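Local coordinates for phosphodiesterase (Candida albicans, PDB 6CPU), which belongs to the cyclic nucleotide phosphodiesterase family, with a largely helical metal-binding domain of the HD type that holds zinc and magnesium ions, at residues 217-222 and 467-472; 473-478 and 509-514; 209-214 and 231-236. All blocks are in the same frame, centred on the assembly; numbering follows the deposited sequence.

Interaction 1: 217-222 and 467-472; sequences HWSFPA and TRPLRV
Thr467 meets the rim of the Trp218 indole with its backbone carbonyl: Trp218 NE1 donates to Thr467 O at 2.8 Å in a nearly straight bond (169°). The acceptor lies in the plane of the indole, whereas the N-H arrives from above the carbonyl plane. Thr467 OG1, itself bonded to Ser464 O, sits 3.3 Å from Trp218 CZ2. Arg468 follows with its chain bent at chi2 (-68°), a turn that carries the guanidinium over one face of the same indole. Its CZ stands 4.3 Å from the centroid of the six-membered ring, a cation-pi contact in which the two planes are inclined by 41°. NH1 also bonds to Trp218 O at 2.8 Å, a bent hydrogen bond, while Phe220 CB covers one face of the guanidinium. Asp281 and Gln284 of helix 276-292 take further N-H groups of Arg468, whose side chain lies about 11 Å from the zinc ion. Pro469, at the N-cap position of helix 470-495, brings CD to 3.6 Å from Trp218 CD1 and sets CG against Ser219 CB. In the first turn of the helix, Val472 sets CG2 against Ser219 OG and CG1 near Phe220 O. Trp218 is thus gripped through its ring N-H, its ring face and its carbonyl, and Arg468, whose charge is probably balanced by Asp281, ties the 217-222 loop to the chain leading into helix 470-495.

Interaction 2: 473-478 and 509-514; sequences SAQWAM and DDVPHE
Gln475 and Val511 bring the backbones closest, with 6.7 Å between their CA atoms, where the irregular chain of 509-514 passes the second turn of helix 470-495. Residues 473-478 are helical throughout, and of these Gln475 and Met478, three positions apart, reach the passing chain. The Gln475 side chain is extended beyond CG (chi2 179°), which carries its amide to the Pro512 carbonyl. NE2 donates to Pro512 O at 3.1 Å in an almost linear bond (177°); the acceptor lies in the amide plane, while the donor is tilted from the carbonyl plane. Nearer the backbone than this amide, Gln475 CG lies 3.9 Å from Val511 CG1, so the aliphatic part of the side chain packs against the valine branch. Met478, also extended, crosses Pro512 at about a right angle, with SD 3.6 Å from Pro512 CD and CE close behind. Pro512 also touches Glu517 and Ile518 of helix 515-521, and Arg471 NH1, one turn before Gln475, bonds to His513 O. This is packing of an interhelical connection onto the long helix it follows: within the all-helical phosphodiesterase domain, the segment leading to helix 515-521 is held along helix 470-495 by an amide-to-carbonyl bond and apolar contacts.

Interaction 3: 209-214 and 231-236; sequences SQLCYA and VYCVYL
Apolar packing joins Leu211 and Cys212 of helix 205-216 to Tyr232, Cys233 and Leu236 of helix 227-242. The axes of the two short segments approach to 9.7 Å and cross at -66°, so the contact is concentrated around a few side chains. Among the contacts without sulfur, Leu211 CD1 lies against the base of the tyrosine, 3.9 Å from Tyr232 CB, and meets the ring obliquely near Tyr232 CD1. Leu236 approaches from the following turn: its CD1 rests on the backbone, 3.7 Å from Cys212 N, and is also near Leu211 CB. With CG beside its own backbone N (chi1 -71°), Leu236 places both methyl groups against helix 205-216. The sulfur contacts involve one cysteine from each helix. Cys233 SG is 4.1 Å from the other methyl branch of Leu211, CD2, while Cys212 SG lies 3.9 Å from both Leu236 CD2 and Leu236 CD1. The two sulfurs therefore pack against leucines rather than against each other. Two polar side chains bond beyond the pair of helices: Tyr232 OH to Thr318 O and Ser209 OG to Asp315 N. Since all five touching residues are buried and the interface is made of methyl and methylene groups, sulfur, part of a tyrosine ring and helix backbone, its cohesion probably comes chiefly from dispersion and the exclusion of water.

All three contacts are largely buried, although interaction 2 reaches the surface at His513. Interactions 1 and 2 share helix 470-495, the first at its N-terminal end and the second on the turns that follow; they adjoin through Arg471 and where Ala222 packs on Trp476. Interaction 3 joins the helices on either side of the 217-222 loop, and touches interaction 1 through Ala214 against Phe220 and Pro221. Its centre lies about 21 Å from that of interaction 2, and the two do not touch. The chemistry shifts accordingly, from charged and aromatic in interaction 1, through mixed amide and apolar in interaction 2, to apolar and sulfur packing in interaction 3, with no hydrogen bond between its two segments.

Interaction 1: 217-222 and 467-472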
ATOM      1  N   HIS A 217      13.917  13.586   4.402  1.00 28.83           N
ATOM      2  CA  HIS A 217      14.343  14.025   3.061  1.00 28.32           C
ATOM      3  C   HIS A 217      13.207  14.049   2.040  1.00 31.29           C
ATOM      4  O   HIS A 217      12.423  13.100   1.960  1.00 29.53           O
ATOM      5  CB  HIS A 217      15.405  13.087   2.510  1.00 29.33           C
ATOM      6  CG  HIS A 217      16.762  13.275   3.113  1.00 31.57           C
ATOM      7  ND1 HIS A 217      17.108  12.749   4.339  1.00 30.47           N
ATOM      8  CD2 HIS A 217      17.862  13.918   2.651  1.00 31.43           C
ATOM      9  CE1 HIS A 217      18.367  13.055   4.604  1.00 32.53           C
ATOM     10  NE2 HIS A 217      18.845  13.764   3.596  1.00 31.67           N
ATOM     11  N   TRP A 218      13.140  15.105   1.227  1.00 32.68           N
ATOM     12  CA  TRP A 218      12.258  15.092   0.050  1.00 32.51           C
ATOM     13  C   TRP A 218      12.753  14.061  -0.957  1.00 32.05           C
ATOM     14  O   TRP A 218      11.959  13.470  -1.691  1.00 31.55           O
ATOM     15  CB  TRP A 218      12.139  16.470  -0.619  1.00 32.82           C
ATOM     16  CG  TRP A 218      11.279  16.413  -1.840  1.00 33.41           C
ATOM     17  CD1 TRP A 218      11.682  16.530  -3.134  1.00 35.88           C
ATOM     18  CD2 TRP A 218       9.874  16.134  -1.879  1.00 34.07           C
ATOM     19  NE1 TRP A 218      10.607  16.377  -3.983  1.00 35.62           N
ATOM     20  CE2 TRP A 218       9.486  16.138  -3.234  1.00 34.17           C
ATOM     21  CE3 TRP A 218       8.901  15.919  -0.896  1.00 32.81           C
ATOM     22  CZ2 TRP A 218       8.168  15.917  -3.632  1.00 33.32           C
ATOM     23  CZ3 TRP A 218       7.591  15.700  -1.294  1.00 32.66           C
ATOM     24  CH2 TRP A 218       7.238  15.708  -2.647  1.00 32.01           C
ATOM     25  N   SER A 219      14.063  13.835  -0.999  1.00 30.81           N
ATOM     26  CA  SER A 219      14.625  12.750  -1.793  1.00 32.19           C
ATOM     27  C   SER A 219      14.483  11.435  -1.007  1.00 30.61           C
ATOM     28  O   SER A 219      15.463  10.815  -0.613  1.00 30.15           O
ATOM     29  CB  SER A 219      16.091  13.035  -2.130  1.00 33.62           C
ATOM     30  OG  SER A 219      16.552  12.183  -3.170  1.00 40.22           O
ATOM     31  N   PHE A 220      13.238  11.014  -0.806  1.00 29.40           N
ATOM     32  CA  PHE A 220      12.930   9.864   0.033  1.00 27.29           C
ATOM     33  C   PHE A 220      13.474   8.605  -0.624  1.00 26.27           C
ATOM     34  O   PHE A 220      13.020   8.243  -1.719  1.00 25.93           O
ATOM     35  CB  PHE A 220      11.414   9.774   0.209  1.00 27.84           C
ATOM     36  CG  PHE A 220      10.957   8.680   1.145  1.00 26.31           C
ATOM     37  CD1 PHE A 220      11.425   8.618   2.443  1.00 26.91           C
ATOM     38  CD2 PHE A 220      10.020   7.735   0.730  1.00 26.19           C
ATOM     39  CE1 PHE A 220      10.993   7.615   3.308  1.00 27.54           C
ATOM     40  CE2 PHE A 220       9.584   6.736   1.586  1.00 25.86           C
ATOM     41  CZ  PHE A 220      10.064   6.676   2.880  1.00 26.13           C
ATOM     42  N   PRO A 221      14.457   7.935   0.021  1.00 24.97           N
ATOM     43  CA  PRO A 221      15.178   6.857  -0.634  1.00 25.85           C
ATOM     44  C   PRO A 221      14.410   5.535  -0.562  1.00 26.29           C
ATOM     45  O   PRO A 221      14.949   4.521  -0.112  1.00 25.27           O
ATOM     46  CB  PRO A 221      16.474   6.779   0.172  1.00 26.14           C
ATOM     47  CG  PRO A 221      16.033   7.113   1.555  1.00 25.77           C
ATOM     48  CD  PRO A 221      14.965   8.165   1.391  1.00 25.37           C
ATOM     49  N   ALA A 222      13.167   5.550  -1.047  1.00 27.33           N
ATOM     50  CA  ALA A 222      12.254   4.413  -0.893  1.00 26.62           C
ATOM     51  C   ALA A 222      12.874   3.100  -1.329  1.00 25.42           C
ATOM     52  O   ALA A 222      12.644   2.070  -0.698  1.00 23.86           O
ATOM     53  CB  ALA A 222      10.972   4.659  -1.670  1.00 26.99           C
ATOM     54  N   THR A 467       8.450  14.697  -9.419  1.00 33.34           N
ATOM     55  CA  THR A 467       8.826  15.816  -8.544  1.00 33.52           C
ATOM     56  C   THR A 467       9.931  15.486  -7.520  1.00 33.60           C
ATOM     57  O   THR A 467      10.385  16.372  -6.797  1.00 34.62           O
ATOM     58  CB  THR A 467       7.618  16.383  -7.764  1.00 34.09           C
ATOM     59  OG1 THR A 467       7.219  15.475  -6.728  1.00 36.23           O
ATOM     60  CG2 THR A 467       6.434  16.657  -8.687  1.00 35.12           C
ATOM     61  N   ARG A 468      10.346  14.225  -7.441  1.00 32.32           N
ATOM     62  CA  ARG A 468      11.499  13.859  -6.617  1.00 33.07           C
ATOM     63  C   ARG A 468      12.770  14.215  -7.373  1.00 34.72           C
ATOM     64  O   ARG A 468      12.759  14.251  -8.608  1.00 33.34           O
ATOM     65  CB  ARG A 468      11.549  12.354  -6.340  1.00 32.70           C
ATOM     66  CG  ARG A 468      10.308  11.769  -5.673  1.00 30.66           C
ATOM     67  CD  ARG A 468      10.117  12.253  -4.256  1.00 29.43           C
ATOM     68  NE  ARG A 468       9.089  11.463  -3.566  1.00 29.05           N
ATOM     69  CZ  ARG A 468       8.733  11.637  -2.294  1.00 29.18           C
ATOM     70  NH1 ARG A 468       9.313  12.578  -1.547  1.00 27.23           N
ATOM     71  NH2 ARG A 468       7.785  10.871  -1.751  1.00 28.04           N
ATOM     72  N   PRO A 469      13.882  14.420  -6.646  1.00 35.05           N
ATOM     73  CA  PRO A 469      15.165  14.606  -7.325  1.00 36.52           C
ATOM     74  C   PRO A 469      15.496  13.503  -8.330  1.00 37.89           C
ATOM     75  O   PRO A 469      15.095  12.345  -8.169  1.00 36.48           O
ATOM     76  CB  PRO A 469      16.167  14.638  -6.170  1.00 35.99           C
ATOM     77  CG  PRO A 469      15.387  15.259  -5.063  1.00 36.93           C
ATOM     78  CD  PRO A 469      13.999  14.666  -5.200  1.00 35.87           C
ATOM     79  N   LEU A 470      16.244  13.889  -9.355  1.00 37.65           N
ATOM     80  CA  LEU A 470      16.441  13.095 -10.563  1.00 37.58           C
ATOM     81  C   LEU A 470      16.776  11.619 -10.364  1.00 37.39           C
ATOM     82  O   LEU A 470      16.176  10.768 -11.020  1.00 37.65           O
ATOM     83  CB  LEU A 470      17.526  13.752 -11.431  1.00 39.53           C
ATOM     84  CG  LEU A 470      17.793  13.175 -12.821  1.00 41.13           C
ATOM     85  CD1 LEU A 470      16.526  13.103 -13.663  1.00 41.91           C
ATOM     86  CD2 LEU A 470      18.849  14.021 -13.524  1.00 41.85           C
ATOM     87  N   ARG A 471      17.727  11.308  -9.483  1.00 35.91           N
ATOM     88  CA  ARG A 471      18.171   9.926  -9.316  1.00 35.86           C
ATOM     89  C   ARG A 471      17.040   9.028  -8.792  1.00 34.54           C
ATOM     90  O   ARG A 471      16.839   7.912  -9.284  1.00 35.03           O
ATOM     91  CB  ARG A 471      19.354   9.858  -8.353  1.00 38.21           C
ATOM     92  CG  ARG A 471      20.105   8.535  -8.372  1.00 38.79           C
ATOM     93  CD  ARG A 471      21.260   8.580  -7.378  1.00 40.77           C
ATOM     94  NE  ARG A 471      20.750   8.881  -6.043  1.00 42.72           N
ATOM     95  CZ  ARG A 471      20.154   7.998  -5.243  1.00 43.87           C
ATOM     96  NH1 ARG A 471      20.008   6.729  -5.611  1.00 45.66           N
ATOM     97  NH2 ARG A 471      19.707   8.389  -4.059  1.00 44.74           N
ATOM     98  N   VAL A 472      16.325   9.524  -7.789  1.00 35.37           N
ATOM     99  CA  VAL A 472      15.208   8.784  -7.190  1.00 34.92           C
ATOM    100  C   VAL A 472      14.061   8.691  -8.193  1.00 34.71           C
ATOM    101  O   VAL A 472      13.400   7.657  -8.295  1.00 31.76           O
ATOM    102  CB  VAL A 472      14.713   9.463  -5.894  1.00 35.81           C
ATOM    103  CG1 VAL A 472      13.439   8.796  -5.374  1.00 35.96           C
ATOM    104  CG2 VAL A 472      15.803   9.432  -4.829  1.00 36.74           C
TER

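Interaction 2: 473-478 and 509-514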
ATOM      1  N   SER A 473      13.830   9.782  -8.926  1.00 34.46           N
ATOM      2  CA  SER A 473      12.766   9.835  -9.924  1.00 33.44           C
ATOM      3  C   SER A 473      12.989   8.781 -10.984  1.00 33.23           C
ATOM      4  O   SER A 473      12.042   8.131 -11.422  1.00 31.99           O
ATOM      5  CB  SER A 473      12.681  11.234 -10.546  1.00 36.29           C
ATOM      6  OG  SER A 473      11.546  11.375 -11.389  1.00 36.77           O
ATOM      7  N   ALA A 474      14.245   8.590 -11.379  1.00 32.44           N
ATOM      8  CA  ALA A 474      14.597   7.585 -12.375  1.00 32.82           C
ATOM      9  C   ALA A 474      14.404   6.159 -11.867  1.00 32.07           C
ATOM     10  O   ALA A 474      14.009   5.285 -12.630  1.00 32.30           O
ATOM     11  CB  ALA A 474      16.039   7.767 -12.833  1.00 34.00           C
ATOM     12  N   GLN A 475      14.717   5.921 -10.597  1.00 29.58           N
ATOM     13  CA  GLN A 475      14.530   4.586 -10.002  1.00 28.43           C
ATOM     14  C   GLN A 475      13.056   4.185 -10.067  1.00 25.84           C
ATOM     15  O   GLN A 475      12.735   3.059 -10.414  1.00 27.30           O
ATOM     16  CB  GLN A 475      15.000   4.571  -8.545  1.00 28.42           C
ATOM     17  CG  GLN A 475      16.510   4.632  -8.374  1.00 29.51           C
ATOM     18  CD  GLN A 475      16.930   4.635  -6.920  1.00 29.75           C
ATOM     19  OE1 GLN A 475      16.304   5.285  -6.081  1.00 31.91           O
ATOM     20  NE2 GLN A 475      18.002   3.928  -6.618  1.00 31.40           N
ATOM     21  N   TRP A 476      12.177   5.122  -9.736  1.00 25.31           N
ATOM     22  CA  TRP A 476      10.726   4.908  -9.828  1.00 26.51           C
ATOM     23  C   TRP A 476      10.284   4.635 -11.265  1.00 27.88           C
ATOM     24  O   TRP A 476       9.469   3.759 -11.510  1.00 28.20           O
ATOM     25  CB  TRP A 476       9.965   6.115  -9.282  1.00 26.10           C
ATOM     26  CG  TRP A 476       9.902   6.168  -7.790  1.00 28.07           C
ATOM     27  CD1 TRP A 476      10.483   7.093  -6.963  1.00 29.01           C
ATOM     28  CD2 TRP A 476       9.211   5.254  -6.941  1.00 28.74           C
ATOM     29  NE1 TRP A 476      10.192   6.806  -5.650  1.00 29.96           N
ATOM     30  CE2 TRP A 476       9.415   5.681  -5.608  1.00 29.40           C
ATOM     31  CE3 TRP A 476       8.443   4.110  -7.176  1.00 29.21           C
ATOM     32  CZ2 TRP A 476       8.875   5.001  -4.517  1.00 30.00           C
ATOM     33  CZ3 TRP A 476       7.903   3.437  -6.082  1.00 29.70           C
ATOM     34  CH2 TRP A 476       8.133   3.881  -4.775  1.00 28.80           C
ATOM     35  N   ALA A 477      10.831   5.390 -12.220  1.00 28.69           N
ATOM     36  CA  ALA A 477      10.503   5.196 -13.630  1.00 29.34           C
ATOM     37  C   ALA A 477      10.815   3.784 -14.088  1.00 29.69           C
ATOM     38  O   ALA A 477      10.077   3.193 -14.879  1.00 28.66           O
ATOM     39  CB  ALA A 477      11.251   6.206 -14.498  1.00 31.47           C
ATOM     40  N   MET A 478      11.922   3.246 -13.597  1.00 29.00           N
ATOM     41  CA  MET A 478      12.313   1.891 -13.898  1.00 30.97           C
ATOM     42  C   MET A 478      11.325   0.838 -13.376  1.00 29.64           C
ATOM     43  O   MET A 478      10.957  -0.087 -14.099  1.00 28.34           O
ATOM     44  CB  MET A 478      13.693   1.622 -13.300  1.00 33.23           C
ATOM     45  CG  MET A 478      14.137   0.184 -13.402  1.00 37.00           C
ATOM     46  SD  MET A 478      15.922   0.066 -13.224  1.00 44.85           S
ATOM     47  CE  MET A 478      16.132  -1.701 -13.319  1.00 44.21           C
ATOM     48  N   ASP A 509      16.588  -8.202 -11.170  1.00 35.77           N
ATOM     49  CA  ASP A 509      17.799  -7.701 -10.529  1.00 38.22           C
ATOM     50  C   ASP A 509      17.466  -6.474  -9.701  1.00 38.23           C
ATOM     51  O   ASP A 509      16.453  -5.799  -9.927  1.00 36.83           O
ATOM     52  CB  ASP A 509      18.864  -7.350 -11.573  1.00 40.38           C
ATOM     53  CG  ASP A 509      19.463  -8.576 -12.223  1.00 42.26           C
ATOM     54  OD1 ASP A 509      19.301  -9.685 -11.679  1.00 43.87           O
ATOM     55  OD2 ASP A 509      20.110  -8.438 -13.279  1.00 47.64           O
ATOM     56  N   ASP A 510      18.338  -6.180  -8.743  1.00 40.16           N
ATOM     57  CA  ASP A 510      18.181  -5.004  -7.901  1.00 41.22           C
ATOM     58  C   ASP A 510      18.098  -3.768  -8.768  1.00 39.01           C
ATOM     59  O   ASP A 510      18.705  -3.712  -9.831  1.00 39.87           O
ATOM     60  CB  ASP A 510      19.361  -4.870  -6.932  1.00 44.90           C
ATOM     61  CG  ASP A 510      19.523  -6.084  -6.039  1.00 48.71           C
ATOM     62  OD1 ASP A 510      18.520  -6.806  -5.830  1.00 49.77           O
ATOM     63  OD2 ASP A 510      20.653  -6.326  -5.558  1.00 51.21           O
ATOM     64  N   VAL A 511      17.322  -2.792  -8.319  1.00 37.90           N
ATOM     65  CA  VAL A 511      17.252  -1.500  -8.970  1.00 37.93           C
ATOM     66  C   VAL A 511      18.600  -0.816  -8.746  1.00 38.52           C
ATOM     67  O   VAL A 511      19.071  -0.765  -7.613  1.00 36.27           O
ATOM     68  CB  VAL A 511      16.118  -0.638  -8.382  1.00 37.67           C
ATOM     69  CG1 VAL A 511      16.191   0.791  -8.909  1.00 37.32           C
ATOM     70  CG2 VAL A 511      14.757  -1.270  -8.695  1.00 38.01           C
ATOM     71  N   PRO A 512      19.232  -0.294  -9.817  1.00 40.99           N
ATOM     72  CA  PRO A 512      20.547   0.337  -9.611  1.00 40.89           C
ATOM     73  C   PRO A 512      20.506   1.584  -8.735  1.00 40.90           C
ATOM     74  O   PRO A 512      19.515   2.314  -8.741  1.00 39.31           O
ATOM     75  CB  PRO A 512      20.990   0.703 -11.031  1.00 40.46           C
ATOM     76  CG  PRO A 512      20.209  -0.202 -11.922  1.00 41.35           C
ATOM     77  CD  PRO A 512      18.882  -0.362 -11.245  1.00 40.13           C
ATOM     78  N   HIS A 513      21.585   1.820  -7.992  1.00 43.88           N
ATOM     79  CA  HIS A 513      21.699   3.015  -7.161  1.00 46.38           C
ATOM     80  C   HIS A 513      21.952   4.273  -7.998  1.00 48.21           C
ATOM     81  O   HIS A 513      21.417   5.337  -7.700  1.00 44.66           O
ATOM     82  CB  HIS A 513      22.816   2.851  -6.128  1.00 49.22           C
ATOM     83  CG  HIS A 513      22.853   3.943  -5.103  1.00 52.65           C
ATOM     84  ND1 HIS A 513      22.234   3.837  -3.876  1.00 54.13           N
ATOM     85  CD2 HIS A 513      23.432   5.168  -5.126  1.00 54.26           C
ATOM     86  CE1 HIS A 513      22.429   4.947  -3.187  1.00 54.80           C
ATOM     87  NE2 HIS A 513      23.152   5.772  -3.925  1.00 56.04           N
ATOM     88  N   GLU A 514      22.768   4.143  -9.043  1.00 51.08           N
ATOM     89  CA  GLU A 514      23.226   5.295  -9.808  1.00 53.29           C
ATOM     90  C   GLU A 514      22.430   5.488 -11.094  1.00 52.14           C
ATOM     91  O   GLU A 514      22.178   4.531 -11.833  1.00 52.03           O
ATOM     92  CB  GLU A 514      24.714   5.150 -10.156  1.00 55.96           C
ATOM     93  CG  GLU A 514      25.637   4.913  -8.965  1.00 58.09           C
ATOM     94  CD  GLU A 514      25.625   6.039  -7.937  1.00 59.16           C
ATOM     95  OE1 GLU A 514      25.185   7.170  -8.247  1.00 56.64           O
ATOM     96  OE2 GLU A 514      26.071   5.782  -6.799  1.00 61.30           O
TER

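Interaction 3: 209-214 and 231-236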
ATOM      1  N   SER A 209      16.882   5.685  13.990  1.00 24.07           N
ATOM      2  CA  SER A 209      17.301   7.072  13.796  1.00 24.74           C
ATOM      3  C   SER A 209      17.502   7.384  12.310  1.00 23.54           C
ATOM      4  O   SER A 209      17.060   8.415  11.841  1.00 26.06           O
ATOM      5  CB  SER A 209      18.570   7.391  14.590  1.00 24.74           C
ATOM      6  OG  SER A 209      18.945   8.745  14.359  1.00 25.95           O
ATOM      7  N   GLN A 210      18.132   6.479  11.573  1.00 23.37           N
ATOM      8  CA  GLN A 210      18.328   6.677  10.136  1.00 24.11           C
ATOM      9  C   GLN A 210      16.987   6.851   9.424  1.00 24.16           C
ATOM     10  O   GLN A 210      16.857   7.668   8.515  1.00 23.47           O
ATOM     11  CB  GLN A 210      19.096   5.517   9.516  1.00 24.73           C
ATOM     12  CG  GLN A 210      20.556   5.474   9.921  1.00 26.66           C
ATOM     13  CD  GLN A 210      21.281   4.244   9.429  1.00 28.32           C
ATOM     14  OE1 GLN A 210      20.688   3.183   9.222  1.00 27.49           O
ATOM     15  NE2 GLN A 210      22.588   4.378   9.249  1.00 29.39           N
ATOM     16  N   LEU A 211      15.986   6.082   9.846  1.00 22.62           N
ATOM     17  CA  LEU A 211      14.667   6.163   9.222  1.00 22.47           C
ATOM     18  C   LEU A 211      13.991   7.503   9.496  1.00 22.76           C
ATOM     19  O   LEU A 211      13.292   8.027   8.627  1.00 22.61           O
ATOM     20  CB  LEU A 211      13.789   4.971   9.637  1.00 22.10           C
ATOM     21  CG  LEU A 211      14.331   3.611   9.162  1.00 22.44           C
ATOM     22  CD1 LEU A 211      13.442   2.457   9.621  1.00 22.63           C
ATOM     23  CD2 LEU A 211      14.554   3.537   7.651  1.00 22.83           C
ATOM     24  N   CYS A 212      14.227   8.083  10.677  1.00 23.98           N
ATOM     25  CA  CYS A 212      13.745   9.429  10.980  1.00 25.09           C
ATOM     26  C   CYS A 212      14.256  10.422   9.941  1.00 25.38           C
ATOM     27  O   CYS A 212      13.471  11.170   9.361  1.00 26.97           O
ATOM     28  CB  CYS A 212      14.190   9.869  12.370  1.00 25.49           C
ATOM     29  SG  CYS A 212      13.435   8.993  13.747  1.00 26.17           S
ATOM     30  N   TYR A 213      15.564  10.405   9.697  1.00 26.99           N
ATOM     31  CA  TYR A 213      16.187  11.297   8.704  1.00 27.87           C
ATOM     32  C   TYR A 213      15.792  10.977   7.269  1.00 28.19           C
ATOM     33  O   TYR A 213      15.654  11.898   6.468  1.00 28.46           O
ATOM     34  CB  TYR A 213      17.715  11.328   8.836  1.00 27.77           C
ATOM     35  CG  TYR A 213      18.160  12.142  10.022  1.00 28.53           C
ATOM     36  CD1 TYR A 213      18.399  11.540  11.260  1.00 28.84           C
ATOM     37  CD2 TYR A 213      18.297  13.524   9.923  1.00 28.91           C
ATOM     38  CE1 TYR A 213      18.776  12.293  12.358  1.00 29.70           C
ATOM     39  CE2 TYR A 213      18.671  14.283  11.014  1.00 28.70           C
ATOM     40  CZ  TYR A 213      18.920  13.664  12.224  1.00 30.09           C
ATOM     41  OH  TYR A 213      19.294  14.427  13.312  1.00 31.49           O
ATOM     42  N   ALA A 214      15.628   9.698   6.933  1.00 27.20           N
ATOM     43  CA  ALA A 214      15.063   9.325   5.616  1.00 26.36           C
ATOM     44  C   ALA A 214      13.679   9.960   5.416  1.00 25.85           C
ATOM     45  O   ALA A 214      13.427  10.634   4.406  1.00 25.25           O
ATOM     46  CB  ALA A 214      15.008   7.804   5.459  1.00 26.43           C
ATOM     47  N   VAL A 231       7.604  -0.122   7.297  1.00 18.21           N
ATOM     48  CA  VAL A 231       6.634  -0.193   8.394  1.00 19.02           C
ATOM     49  C   VAL A 231       6.973   0.865   9.442  1.00 19.65           C
ATOM     50  O   VAL A 231       6.092   1.620   9.904  1.00 19.85           O
ATOM     51  CB  VAL A 231       6.620  -1.597   9.042  1.00 18.96           C
ATOM     52  CG1 VAL A 231       5.857  -1.603  10.372  1.00 19.44           C
ATOM     53  CG2 VAL A 231       6.013  -2.604   8.081  1.00 19.02           C
ATOM     54  N   TYR A 232       8.244   0.922   9.824  1.00 19.67           N
ATOM     55  CA  TYR A 232       8.649   1.896  10.845  1.00 20.68           C
ATOM     56  C   TYR A 232       8.495   3.331  10.354  1.00 20.78           C
ATOM     57  O   TYR A 232       8.104   4.196  11.121  1.00 21.67           O
ATOM     58  CB  TYR A 232      10.072   1.658  11.323  1.00 20.82           C
ATOM     59  CG  TYR A 232      10.337   2.382  12.623  1.00 21.46           C
ATOM     60  CD1 TYR A 232      11.008   3.607  12.641  1.00 21.81           C
ATOM     61  CD2 TYR A 232       9.898   1.853  13.831  1.00 21.74           C
ATOM     62  CE1 TYR A 232      11.246   4.279  13.837  1.00 22.88           C
ATOM     63  CE2 TYR A 232      10.136   2.513  15.031  1.00 23.18           C
ATOM     64  CZ  TYR A 232      10.807   3.726  15.030  1.00 23.61           C
ATOM     65  OH  TYR A 232      11.038   4.395  16.230  1.00 23.64           O
ATOM     66  N   CYS A 233       8.810   3.584   9.083  1.00 21.03           N
ATOM     67  CA  CYS A 233       8.562   4.895   8.487  1.00 21.74           C
ATOM     68  C   CYS A 233       7.106   5.335   8.612  1.00 21.86           C
ATOM     69  O   CYS A 233       6.826   6.488   8.952  1.00 20.68           O
ATOM     70  CB  CYS A 233       8.981   4.926   7.020  1.00 22.52           C
ATOM     71  SG  CYS A 233      10.768   4.789   6.735  1.00 25.06           S
ATOM     72  N   VAL A 234       6.173   4.425   8.341  1.00 20.27           N
ATOM     73  CA  VAL A 234       4.766   4.739   8.508  1.00 19.57           C
ATOM     74  C   VAL A 234       4.467   5.089   9.972  1.00 19.70           C
ATOM     75  O   VAL A 234       3.762   6.053  10.249  1.00 19.59           O
ATOM     76  CB  VAL A 234       3.861   3.577   8.054  1.00 20.12           C
ATOM     77  CG1 VAL A 234       2.398   3.899   8.336  1.00 20.29           C
ATOM     78  CG2 VAL A 234       4.040   3.308   6.569  1.00 19.88           C
ATOM     79  N   TYR A 235       5.016   4.313  10.899  1.00 20.02           N
ATOM     80  CA  TYR A 235       4.814   4.578  12.319  1.00 21.61           C
ATOM     81  C   TYR A 235       5.289   5.998  12.677  1.00 22.73           C
ATOM     82  O   TYR A 235       4.575   6.742  13.337  1.00 23.80           O
ATOM     83  CB  TYR A 235       5.515   3.517  13.184  1.00 22.79           C
ATOM     84  CG  TYR A 235       5.806   3.997  14.583  1.00 24.34           C
ATOM     85  CD1 TYR A 235       4.781   4.192  15.500  1.00 25.53           C
ATOM     86  CD2 TYR A 235       7.106   4.314  14.974  1.00 25.87           C
ATOM     87  CE1 TYR A 235       5.051   4.662  16.789  1.00 26.51           C
ATOM     88  CE2 TYR A 235       7.381   4.776  16.251  1.00 26.35           C
ATOM     89  CZ  TYR A 235       6.351   4.955  17.150  1.00 27.81           C
ATOM     90  OH  TYR A 235       6.650   5.423  18.421  1.00 31.45           O
ATOM     91  N   LEU A 236       6.479   6.371  12.220  1.00 23.72           N
ATOM     92  CA  LEU A 236       7.019   7.707  12.490  1.00 23.84           C
ATOM     93  C   LEU A 236       6.064   8.807  12.035  1.00 23.81           C
ATOM     94  O   LEU A 236       5.769   9.747  12.779  1.00 24.03           O
ATOM     95  CB  LEU A 236       8.376   7.886  11.802  1.00 22.83           C
ATOM     96  CG  LEU A 236       9.520   7.083  12.403  1.00 23.43           C
ATOM     97  CD1 LEU A 236      10.746   7.171  11.515  1.00 21.99           C
ATOM     98  CD2 LEU A 236       9.827   7.538  13.827  1.00 24.04           C
TER